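Long-range contacts in HpcE (Thermus thermophilus, PDB 1WZO), which probably isomerises 2-hydroxyhepta-2,4-diene-1,7-dioate in aromatic-compound breakdown, as a member of the fumarylacetoacetate hydrolase family: residues Met1-Phe6 with Pro156-Glu161; Phe6-Arg11 with Glu33-Leu38; Trp37-Thr42 with Thr76-His81; Gly83-Pro88 with Asp149-Leu154. All blocks are in the same frame, centred on the assembly; numbering follows the deposited sequence.

Contact 1: residues Met1-Phe6 with Pro156-Glu161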
# COMPACT_ATOMS: atom_id res chain seq x y z
N MET B 1 -5.47 8.59 -24.02
CA MET B 1 -4.38 7.59 -24.17
C MET B 1 -4.73 6.28 -23.47
O MET B 1 -5.49 6.26 -22.50
CB MET B 1 -3.07 8.16 -23.62
CG MET B 1 -3.12 8.54 -22.16
SD MET B 1 -1.68 9.52 -21.67
CE MET B 1 -0.38 8.36 -21.93
N LYS B 2 -4.16 5.18 -23.97
CA LYS B 2 -4.38 3.86 -23.41
C LYS B 2 -3.22 3.50 -22.50
O LYS B 2 -2.14 3.11 -22.96
CB LYS B 2 -4.52 2.82 -24.53
CG LYS B 2 -5.78 2.98 -25.38
CD LYS B 2 -5.81 1.98 -26.52
CE LYS B 2 -7.09 2.08 -27.33
NZ LYS B 2 -7.28 3.44 -27.91
N LEU B 3 -3.43 3.65 -21.20
CA LEU B 3 -2.41 3.33 -20.22
C LEU B 3 -2.35 1.83 -20.00
O LEU B 3 -3.37 1.14 -20.04
CB LEU B 3 -2.70 4.06 -18.90
CG LEU B 3 -2.90 5.58 -19.06
CD1 LEU B 3 -3.12 6.22 -17.70
CD2 LEU B 3 -1.68 6.17 -19.74
N ALA B 4 -1.15 1.31 -19.77
CA ALA B 4 -0.96 -0.12 -19.55
C ALA B 4 0.21 -0.38 -18.62
O ALA B 4 1.08 0.48 -18.44
CB ALA B 4 -0.72 -0.81 -20.88
N ARG B 5 0.21 -1.55 -18.00
CA ARG B 5 1.29 -1.96 -17.11
C ARG B 5 1.76 -3.33 -17.59
O ARG B 5 0.94 -4.17 -17.96
CB ARG B 5 0.80 -2.04 -15.66
CG ARG B 5 0.54 -0.67 -15.05
CD ARG B 5 -0.01 -0.76 -13.62
NE ARG B 5 0.92 -1.36 -12.66
CZ ARG B 5 0.83 -2.60 -12.20
NH1 ARG B 5 -0.14 -3.41 -12.62
NH2 ARG B 5 1.70 -3.04 -11.30
N PHE B 6 3.06 -3.53 -17.62
CA PHE B 6 3.59 -4.81 -18.08
C PHE B 6 4.91 -5.14 -17.40
O PHE B 6 5.58 -4.26 -16.85
CB PHE B 6 3.76 -4.79 -19.60
CG PHE B 6 4.66 -3.69 -20.10
CD1 PHE B 6 6.02 -3.91 -20.28
CD2 PHE B 6 4.14 -2.42 -20.37
CE1 PHE B 6 6.86 -2.89 -20.74
CE2 PHE B 6 4.97 -1.39 -20.83
CZ PHE B 6 6.33 -1.63 -21.01
N PRO B 156 -7.23 -4.69 -21.38
CA PRO B 156 -5.82 -4.54 -20.99
C PRO B 156 -5.40 -3.11 -20.69
O PRO B 156 -4.30 -2.88 -20.18
CB PRO B 156 -5.08 -5.13 -22.19
CG PRO B 156 -5.98 -4.80 -23.34
CD PRO B 156 -7.35 -5.11 -22.79
N PHE B 157 -6.26 -2.15 -20.99
CA PHE B 157 -5.91 -0.75 -20.79
C PHE B 157 -6.80 0.08 -19.88
O PHE B 157 -7.96 -0.26 -19.64
CB PHE B 157 -5.88 -0.01 -22.14
CG PHE B 157 -5.17 -0.75 -23.23
CD1 PHE B 157 -5.89 -1.30 -24.29
CD2 PHE B 157 -3.79 -0.90 -23.21
CE1 PHE B 157 -5.25 -1.98 -25.32
CE2 PHE B 157 -3.14 -1.58 -24.24
CZ PHE B 157 -3.87 -2.12 -25.29
N LEU B 158 -6.23 1.16 -19.38
CA LEU B 158 -6.96 2.13 -18.59
C LEU B 158 -7.05 3.26 -19.61
O LEU B 158 -6.11 4.04 -19.78
CB LEU B 158 -6.15 2.60 -17.37
CG LEU B 158 -6.76 3.81 -16.66
CD1 LEU B 158 -8.23 3.56 -16.34
CD2 LEU B 158 -5.97 4.11 -15.38
N VAL B 159 -8.17 3.30 -20.33
CA VAL B 159 -8.39 4.30 -21.37
C VAL B 159 -8.89 5.62 -20.80
O VAL B 159 -10.03 5.72 -20.33
CB VAL B 159 -9.38 3.76 -22.41
CG1 VAL B 159 -9.48 4.73 -23.59
CG2 VAL B 159 -8.94 2.38 -22.87
N VAL B 160 -8.03 6.63 -20.86
CA VAL B 160 -8.35 7.95 -20.35
C VAL B 160 -8.44 9.01 -21.44
O VAL B 160 -7.68 9.00 -22.41
CB VAL B 160 -7.29 8.40 -19.32
CG1 VAL B 160 -7.24 7.41 -18.16
CG2 VAL B 160 -5.93 8.49 -19.98
N GLU B 161 -9.40 9.93 -21.28
CA GLU B 161 -9.60 11.03 -22.22
C GLU B 161 -9.89 10.58 -23.65
O GLU B 161 -9.49 11.26 -24.59
CB GLU B 161 -8.36 11.93 -22.23
CG GLU B 161 -7.81 12.28 -20.86
CD GLU B 161 -6.55 13.12 -20.95
OE1 GLU B 161 -5.60 12.73 -21.67
OE2 GLU B 161 -6.50 14.18 -20.28
O HOH W 1 -5.59 11.46 -24.77
O HOH W 2 -1.95 -3.21 -18.53

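Contact 2: residues Phe6-Arg11 with Glu33-Leu38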
# COMPACT_ATOMS: atom_id res chain seq x y z
N PHE B 6 3.06 -3.53 -17.62
CA PHE B 6 3.59 -4.81 -18.08
C PHE B 6 4.91 -5.14 -17.40
O PHE B 6 5.58 -4.26 -16.85
CB PHE B 6 3.76 -4.79 -19.60
CG PHE B 6 4.66 -3.69 -20.10
CD1 PHE B 6 6.02 -3.91 -20.28
CD2 PHE B 6 4.14 -2.42 -20.37
CE1 PHE B 6 6.86 -2.89 -20.74
CE2 PHE B 6 4.97 -1.39 -20.83
CZ PHE B 6 6.33 -1.63 -21.01
N LEU B 7 5.26 -6.42 -17.42
CA LEU B 7 6.49 -6.88 -16.80
C LEU B 7 7.48 -7.29 -17.89
O LEU B 7 7.13 -8.01 -18.82
CB LEU B 7 6.17 -8.08 -15.89
CG LEU B 7 7.24 -8.61 -14.93
CD1 LEU B 7 7.71 -7.53 -13.98
CD2 LEU B 7 6.65 -9.79 -14.16
N ALA B 8 8.71 -6.80 -17.79
CA ALA B 8 9.73 -7.12 -18.77
C ALA B 8 11.12 -7.12 -18.13
O ALA B 8 11.51 -6.14 -17.48
CB ALA B 8 9.69 -6.11 -19.92
N LYS B 9 11.83 -8.22 -18.30
CA LYS B 9 13.18 -8.37 -17.75
C LYS B 9 13.29 -8.04 -16.27
O LYS B 9 14.27 -7.43 -15.83
CB LYS B 9 14.15 -7.50 -18.55
CG LYS B 9 14.27 -7.92 -20.01
CD LYS B 9 15.23 -7.02 -20.77
CE LYS B 9 15.30 -7.43 -22.24
NZ LYS B 9 16.23 -6.55 -22.99
N GLY B 10 12.28 -8.45 -15.51
CA GLY B 10 12.28 -8.21 -14.08
C GLY B 10 11.76 -6.86 -13.63
O GLY B 10 11.65 -6.60 -12.43
N ARG B 11 11.41 -6.00 -14.58
CA ARG B 11 10.92 -4.67 -14.24
C ARG B 11 9.44 -4.45 -14.54
O ARG B 11 8.95 -4.85 -15.59
CB ARG B 11 11.72 -3.58 -14.97
CG ARG B 11 13.24 -3.69 -14.84
CD ARG B 11 13.91 -2.45 -15.40
NE ARG B 11 13.62 -1.27 -14.59
CZ ARG B 11 13.83 -0.02 -14.97
NH1 ARG B 11 14.32 0.24 -16.17
NH2 ARG B 11 13.53 0.98 -14.15
N GLU B 33 4.34 -9.24 -27.44
CA GLU B 33 4.77 -10.63 -27.40
C GLU B 33 6.01 -10.86 -26.55
O GLU B 33 6.29 -11.99 -26.14
CB GLU B 33 5.05 -11.12 -28.83
CG GLU B 33 6.24 -10.43 -29.48
CD GLU B 33 6.36 -10.71 -30.96
OE1 GLU B 33 6.42 -11.90 -31.34
OE2 GLU B 33 6.39 -9.74 -31.75
N ASP B 34 6.76 -9.79 -26.28
CA ASP B 34 7.97 -9.91 -25.48
C ASP B 34 7.77 -9.55 -24.01
O ASP B 34 8.70 -9.67 -23.21
CB ASP B 34 9.08 -9.02 -26.05
CG ASP B 34 9.42 -9.35 -27.49
OD1 ASP B 34 9.42 -10.56 -27.84
OD2 ASP B 34 9.69 -8.42 -28.27
N VAL B 35 6.57 -9.13 -23.65
CA VAL B 35 6.30 -8.75 -22.27
C VAL B 35 5.14 -9.52 -21.64
O VAL B 35 4.41 -10.23 -22.32
CB VAL B 35 5.97 -7.24 -22.17
CG1 VAL B 35 7.09 -6.43 -22.81
CG2 VAL B 35 4.65 -6.94 -22.85
N THR B 36 5.00 -9.38 -20.33
CA THR B 36 3.91 -10.04 -19.62
C THR B 36 2.94 -8.95 -19.19
O THR B 36 3.30 -8.06 -18.42
CB THR B 36 4.42 -10.78 -18.38
OG1 THR B 36 5.36 -11.79 -18.78
CG2 THR B 36 3.26 -11.45 -17.65
N TRP B 37 1.72 -9.01 -19.71
CA TRP B 37 0.71 -8.02 -19.37
C TRP B 37 0.30 -8.12 -17.91
O TRP B 37 0.25 -9.22 -17.34
CB TRP B 37 -0.55 -8.19 -20.22
CG TRP B 37 -0.36 -7.88 -21.67
CD1 TRP B 37 0.07 -8.74 -22.65
CD2 TRP B 37 -0.63 -6.63 -22.32
NE1 TRP B 37 0.09 -8.09 -23.87
CE2 TRP B 37 -0.33 -6.80 -23.69
CE3 TRP B 37 -1.09 -5.38 -21.87
CZ2 TRP B 37 -0.48 -5.76 -24.62
CZ3 TRP B 37 -1.24 -4.35 -22.80
CH2 TRP B 37 -0.93 -4.55 -24.16
N LEU B 38 0.01 -6.97 -17.31
CA LEU B 38 -0.42 -6.91 -15.92
C LEU B 38 -1.71 -6.10 -15.93
O LEU B 38 -2.17 -5.67 -16.99
CB LEU B 38 0.62 -6.19 -15.06
CG LEU B 38 2.04 -6.77 -15.03
CD1 LEU B 38 2.94 -5.84 -14.23
CD2 LEU B 38 2.03 -8.16 -14.40

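Contact 3: residues Trp37-Thr42 with Thr76-His81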
# COMPACT_ATOMS: atom_id res chain seq x y z
N TRP B 37 1.72 -9.01 -19.71
CA TRP B 37 0.71 -8.02 -19.37
C TRP B 37 0.30 -8.12 -17.91
O TRP B 37 0.25 -9.22 -17.34
CB TRP B 37 -0.55 -8.19 -20.22
CG TRP B 37 -0.36 -7.88 -21.67
CD1 TRP B 37 0.07 -8.74 -22.65
CD2 TRP B 37 -0.63 -6.63 -22.32
NE1 TRP B 37 0.09 -8.09 -23.87
CE2 TRP B 37 -0.33 -6.80 -23.69
CE3 TRP B 37 -1.09 -5.38 -21.87
CZ2 TRP B 37 -0.48 -5.76 -24.62
CZ3 TRP B 37 -1.24 -4.35 -22.80
CH2 TRP B 37 -0.93 -4.55 -24.16
N LEU B 38 0.01 -6.97 -17.31
CA LEU B 38 -0.42 -6.91 -15.92
C LEU B 38 -1.71 -6.10 -15.93
O LEU B 38 -2.17 -5.67 -16.99
CB LEU B 38 0.62 -6.19 -15.06
CG LEU B 38 2.04 -6.77 -15.03
CD1 LEU B 38 2.94 -5.84 -14.23
CD2 LEU B 38 2.03 -8.16 -14.40
N LEU B 39 -2.30 -5.90 -14.76
CA LEU B 39 -3.50 -5.09 -14.66
C LEU B 39 -3.04 -3.66 -14.98
O LEU B 39 -1.95 -3.26 -14.59
CB LEU B 39 -4.08 -5.15 -13.24
CG LEU B 39 -4.59 -6.52 -12.77
CD1 LEU B 39 -4.93 -6.46 -11.28
CD2 LEU B 39 -5.81 -6.92 -13.58
N PRO B 40 -3.86 -2.89 -15.71
CA PRO B 40 -3.48 -1.51 -16.06
C PRO B 40 -3.32 -0.58 -14.87
O PRO B 40 -2.76 0.51 -14.99
CB PRO B 40 -4.60 -1.08 -17.02
CG PRO B 40 -5.76 -1.92 -16.60
CD PRO B 40 -5.12 -3.27 -16.37
N PHE B 41 -3.82 -1.00 -13.71
CA PHE B 41 -3.72 -0.21 -12.49
C PHE B 41 -4.10 -1.13 -11.34
O PHE B 41 -4.52 -2.27 -11.57
CB PHE B 41 -4.66 1.01 -12.55
CG PHE B 41 -6.12 0.65 -12.62
CD1 PHE B 41 -6.88 0.52 -11.46
CD2 PHE B 41 -6.73 0.39 -13.84
CE1 PHE B 41 -8.23 0.14 -11.51
CE2 PHE B 41 -8.08 0.00 -13.91
CZ PHE B 41 -8.82 -0.12 -12.74
N THR B 42 -3.94 -0.67 -10.11
CA THR B 42 -4.29 -1.49 -8.96
C THR B 42 -5.65 -1.04 -8.45
O THR B 42 -5.78 0.03 -7.85
CB THR B 42 -3.24 -1.37 -7.84
OG1 THR B 42 -1.97 -1.81 -8.34
CG2 THR B 42 -3.62 -2.25 -6.64
N THR B 76 -8.98 -10.54 -5.34
CA THR B 76 -8.37 -11.81 -5.68
C THR B 76 -8.97 -12.46 -6.94
O THR B 76 -8.45 -13.45 -7.44
CB THR B 76 -8.43 -12.82 -4.50
OG1 THR B 76 -9.69 -12.70 -3.83
CG2 THR B 76 -7.29 -12.56 -3.50
N SER B 77 -10.07 -11.90 -7.44
CA SER B 77 -10.65 -12.43 -8.67
C SER B 77 -9.94 -11.78 -9.87
O SER B 77 -9.98 -12.30 -10.98
CB SER B 77 -12.16 -12.13 -8.77
OG SER B 77 -12.44 -10.75 -8.67
N LEU B 78 -9.29 -10.64 -9.63
CA LEU B 78 -8.61 -9.92 -10.71
C LEU B 78 -7.59 -10.75 -11.48
O LEU B 78 -6.79 -11.49 -10.91
CB LEU B 78 -7.95 -8.65 -10.17
CG LEU B 78 -8.91 -7.53 -9.75
CD1 LEU B 78 -8.18 -6.54 -8.85
CD2 LEU B 78 -9.48 -6.84 -10.99
N LEU B 79 -7.63 -10.60 -12.81
CA LEU B 79 -6.72 -11.32 -13.69
C LEU B 79 -6.36 -10.42 -14.86
O LEU B 79 -7.21 -9.74 -15.41
CB LEU B 79 -7.41 -12.58 -14.21
CG LEU B 79 -6.54 -13.55 -15.02
CD1 LEU B 79 -5.57 -14.29 -14.10
CD2 LEU B 79 -7.45 -14.56 -15.75
N PRO B 80 -5.08 -10.40 -15.25
CA PRO B 80 -4.68 -9.54 -16.37
C PRO B 80 -4.98 -10.14 -17.74
O PRO B 80 -5.28 -11.34 -17.86
CB PRO B 80 -3.18 -9.38 -16.15
CG PRO B 80 -2.80 -10.74 -15.67
CD PRO B 80 -3.90 -11.05 -14.65
N HIS B 81 -4.88 -9.29 -18.75
CA HIS B 81 -5.07 -9.69 -20.13
C HIS B 81 -4.08 -10.83 -20.36
O HIS B 81 -2.94 -10.76 -19.90
CB HIS B 81 -4.73 -8.48 -21.03
CG HIS B 81 -4.71 -8.78 -22.50
ND1 HIS B 81 -5.77 -9.38 -23.15
CD2 HIS B 81 -3.78 -8.52 -23.44
CE1 HIS B 81 -5.48 -9.47 -24.44
NE2 HIS B 81 -4.28 -8.95 -24.64
O HOH W 3 -0.62 -11.72 -18.48
O HOH W 4 -4.91 -6.56 -18.06

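Contact 4: residues Gly83-Pro88 with Asp149-Leu154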
# COMPACT_ATOMS: atom_id res chain seq x y z
N GLY B 83 -4.05 -13.65 -18.96
CA GLY B 83 -4.00 -14.54 -17.81
C GLY B 83 -4.95 -15.71 -18.00
O GLY B 83 -5.90 -15.62 -18.78
N VAL B 84 -4.71 -16.81 -17.29
CA VAL B 84 -5.54 -18.00 -17.41
C VAL B 84 -6.67 -18.08 -16.38
O VAL B 84 -6.44 -18.03 -15.17
CB VAL B 84 -4.68 -19.29 -17.28
CG1 VAL B 84 -5.56 -20.53 -17.34
CG2 VAL B 84 -3.63 -19.33 -18.38
N VAL B 85 -7.90 -18.20 -16.88
CA VAL B 85 -9.06 -18.32 -16.00
C VAL B 85 -9.18 -19.78 -15.58
O VAL B 85 -9.09 -20.68 -16.43
CB VAL B 85 -10.36 -17.89 -16.72
CG1 VAL B 85 -11.58 -18.26 -15.87
CG2 VAL B 85 -10.33 -16.38 -16.97
N LEU B 86 -9.39 -20.02 -14.29
CA LEU B 86 -9.52 -21.38 -13.79
C LEU B 86 -10.98 -21.79 -13.72
O LEU B 86 -11.80 -21.14 -13.07
CB LEU B 86 -8.86 -21.49 -12.41
CG LEU B 86 -7.37 -21.13 -12.40
CD1 LEU B 86 -6.85 -21.09 -10.98
CD2 LEU B 86 -6.59 -22.14 -13.23
N TYR B 87 -11.30 -22.88 -14.41
CA TYR B 87 -12.67 -23.40 -14.44
C TYR B 87 -12.92 -24.25 -13.18
O TYR B 87 -12.16 -25.17 -12.89
CB TYR B 87 -12.85 -24.24 -15.71
CG TYR B 87 -14.27 -24.67 -15.99
CD1 TYR B 87 -14.84 -25.75 -15.31
CD2 TYR B 87 -15.04 -24.01 -16.95
CE1 TYR B 87 -16.14 -26.16 -15.59
CE2 TYR B 87 -16.34 -24.42 -17.24
CZ TYR B 87 -16.88 -25.50 -16.56
OH TYR B 87 -18.16 -25.92 -16.85
N PRO B 88 -13.98 -23.94 -12.42
CA PRO B 88 -14.30 -24.69 -11.20
C PRO B 88 -14.52 -26.17 -11.47
O PRO B 88 -15.35 -26.54 -12.29
CB PRO B 88 -15.58 -24.02 -10.70
CG PRO B 88 -15.43 -22.61 -11.20
CD PRO B 88 -14.93 -22.83 -12.61
N ASP B 149 -11.21 -17.00 -7.41
CA ASP B 149 -9.92 -16.56 -7.94
C ASP B 149 -9.95 -16.64 -9.48
O ASP B 149 -10.45 -17.61 -10.06
CB ASP B 149 -8.79 -17.45 -7.43
CG ASP B 149 -8.47 -17.22 -5.94
OD1 ASP B 149 -9.01 -16.27 -5.33
OD2 ASP B 149 -7.66 -18.00 -5.39
N THR B 150 -9.43 -15.59 -10.12
CA THR B 150 -9.35 -15.44 -11.58
C THR B 150 -10.66 -15.15 -12.29
O THR B 150 -10.68 -15.09 -13.52
CB THR B 150 -8.72 -16.68 -12.30
OG1 THR B 150 -9.69 -17.74 -12.39
CG2 THR B 150 -7.47 -17.16 -11.59
N PHE B 151 -11.74 -14.94 -11.55
CA PHE B 151 -13.02 -14.67 -12.20
C PHE B 151 -13.27 -13.22 -12.62
O PHE B 151 -14.41 -12.85 -12.92
CB PHE B 151 -14.19 -15.17 -11.34
CG PHE B 151 -14.65 -16.56 -11.71
CD1 PHE B 151 -15.99 -16.92 -11.57
CD2 PHE B 151 -13.75 -17.50 -12.22
CE1 PHE B 151 -16.43 -18.20 -11.95
CE2 PHE B 151 -14.18 -18.77 -12.60
CZ PHE B 151 -15.52 -19.12 -12.46
N LEU B 152 -12.22 -12.41 -12.65
CA LEU B 152 -12.39 -11.03 -13.11
C LEU B 152 -11.27 -10.52 -14.00
O LEU B 152 -10.46 -9.69 -13.59
CB LEU B 152 -12.61 -10.05 -11.95
CG LEU B 152 -12.94 -8.62 -12.41
CD1 LEU B 152 -14.13 -8.66 -13.39
CD2 LEU B 152 -13.28 -7.72 -11.21
N PRO B 153 -11.17 -11.05 -15.23
CA PRO B 153 -10.12 -10.55 -16.11
C PRO B 153 -10.41 -9.05 -16.23
O PRO B 153 -11.57 -8.65 -16.24
CB PRO B 153 -10.38 -11.31 -17.41
CG PRO B 153 -10.82 -12.67 -16.90
CD PRO B 153 -11.75 -12.31 -15.74
N LEU B 154 -9.37 -8.22 -16.30
CA LEU B 154 -9.59 -6.79 -16.39
C LEU B 154 -8.49 -6.12 -17.20
O LEU B 154 -7.31 -6.31 -16.92
CB LEU B 154 -9.65 -6.16 -14.99
CG LEU B 154 -10.05 -4.69 -14.88
CD1 LEU B 154 -11.55 -4.57 -15.08
CD2 LEU B 154 -9.67 -4.12 -13.52

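Contact 1: residues Met1-Phe6 with Pro156-Glu161
Lys2 lays its aliphatic chain over one face of the Phe157 ring. Its CB stands 4.3 Å from the centroid of the Phe157 ring and 28° off the normal, a CH-pi contact. With CG anti to the carbonyl carbon (chi1 -68°), the chain runs on extended and brings Lys2 CD within 4.0 Å of Phe157 CD1; its last bend takes NZ to a salt bridge with Glu162. Pro156 CG backs the ring's opposite face, while Leu3 O lies at the edge, as does Ala4 CB, 3.9 Å from Phe157 CD2. Leu3 and Leu158 share the sheet face opposite Lys2 and Val159, their CB atoms 4.0 Å apart. Met1 runs alongside Val160, Met1 CG to Val160 CG2 measuring 3.6 Å.

The backbones are antiparallel, at 154°. Leu158 N bonds to Leu3 O at 2.9 Å, whereas Leu3 N approaches Leu158 O from above its carbonyl plane, at 3.1 Å. The amino terminus is held by the bond from Met1 N to Val160 O, 2.8 Å long.

Strand 2-8 is thus placed between strand 152-159 and strand 11-18, whose Tyr17 also meets the Phe157 ring. Beyond Val159, strand 120-131 continues the pairing through Tyr123.

Contact 2: residues Phe6-Arg11 with Glu33-Leu38
Leu7 and Thr36 exchange both of their backbone hydrogen bonds, so all four polar atoms are satisfied within the pair. Leu7 N reaches Thr36 O at 2.7 Å with an N-H...O angle of 165°, and Thr36 N returns to Leu7 O at 2.9 Å and 169°; both donors lie in the plane of the carbonyl they address. Thr36 O has a further neighbour, Phe6 CA at 3.3 Å, in a CA-H...O contact. Phe6 and Trp37 form the adjoining non-hydrogen-bonded pair, and the backbone of Phe6 pairs instead with His13, that of Leu38 with Arg5.

Apolar groups flank these bonds. With its CG set between the backbone N and the carbonyl carbon (chi1 58°), Phe6 slants across Val35, whose CG1 is 3.7 Å from Phe6 CD1 and 3.9 Å from Ala8 CB. Leu38 CD1 lies 3.8 Å from Phe6 C, over the chain beside the Leu7 amide. An alanine here would remove that branch and is likely to open a gap against the backbone between Phe6 and Leu7.

Lys9 and Arg11 find their charged partners on the second subunit, in Glu243 and Asp149. From Ala8 to Arg11 the chain reverses in a type I' turn with glycine at its third position, the signature of a two-residue beta hairpin. Strand 2-8 thus pairs antiparallel with strand 36-37 on one side and, through this hairpin, strand 11-18 on the other.

Contact 3: residues Trp37-Thr42 with Thr76-His81
His81 N donates to a water at 2.8 Å, and the same water donates to Leu38 O at 3.1 Å, linking the two segments where no direct hydrogen bond crosses between them. A second water makes a matching bridge one step along, donating to Trp37 O and to His81 O, each at 2.9 Å. Three carbonyl oxygens and one backbone N-H are therefore satisfied by solvent held between the chains.

Beyond the waters the rings of Trp37 and His81 meet edge-to-face. The His81 edge is turned to the five-membered ring of Trp37, with the planes at 81°, and His81 CD2 comes within 3.8 Å of Trp37 CD2. The imidazole's CG is anti to its own amide nitrogen (chi1 173°), which carries the ring alongside the indole. Both imidazole nitrogens turn to other partners: ND1 bonds to Glu239 N, and NE2 to a glycerol probably left from crystallisation.

Apolar contacts complete the join. Pro80 CB sits 3.6 Å from Leu38 C, against the peptide link. Leu39 crosses Leu78 at about a right angle, its CD1 3.9 Å from Leu78 CB, while its other methyl, CD2, lies 3.6 Å from Leu79 O.

With waters, ring edges and methyl groups doing the joining, the loop after strand 36-37 is fitted to strand 78-79 without a direct backbone hydrogen bond, and the glycerol on His81 NE2 may mark a pocket there.

Contact 4: residues Gly83-Pro88 with Asp149-Leu154
Leu86 N gives the one hydrogen bond that crosses between the segments, to Thr150 OG1 at 3.0 Å and almost straight at 177°. The hydroxyl is placed for this by a chi1 of 77°, which sets OG1 between the threonine's own N and carbonyl carbon. Its other polar neighbour, Asp149 O, is so near that the geometry of that bond is doubtful. A valine in place of Thr150 would probably leave the Leu86 amide without its only acceptor across this contact.

Other oxygens meet only carbon across the contact: Thr150 O lies 3.7 Å from Val85 CG2, and Leu86 O faces the edge of the Phe151 ring, 3.4 Å from CE2 and near the ring plane.

The segments belong to different layers. Within this chain strand 85-87 is an outermost strand of a five-stranded sheet, bonding through Val85 and Tyr87 to strand 237-244, while strand 152-154 runs beside strand 78-79. Packing between two sheets in this way is consistent with the mixed beta-sandwich roll of the fumarylacetoacetate hydrolase fold.

Van der Waals contacts fill the interface. Pro88 and Phe151 approach from opposing sides, Pro88 CG stopping 3.7 Å from Phe151 CZ. Val85 CG2 meets Pro153 CG, also at 3.7 Å, their side chains crossing at about a right angle. Leu86 lies similarly across Thr150, with Leu86 CD1 4.0 Å from Thr150 CG2.

Charge enters at the subunit boundary, where Asp149 forms salt bridges with Arg11 of the second subunit and Lys109 of the fourth.

Contacts 1 and 4 are the buried ones and use opposite ends of strand 152-159; contacts 2 and 3 are only partly buried. Contacts 1 and 2 are both antiparallel ladders on strand 2-8, so backbone bonds dominate them. Contact 3, joining a loop to a strand, relies on waters and an aromatic pair, and contact 4, between layers, on a single side-chain acceptor and packing. Trp37 ties three of them together: it belongs to contacts 2 and 3, and its CZ3 packs 3.7 Å from Phe157 CE2 of contact 1. Contacts 3 and 4 are joined by backbone bonds of Ser77 and Leu79 to strand 152-159. Contacts 2, 3 and 4 also touch the second subunit, whereas contact 1 meets no other chain.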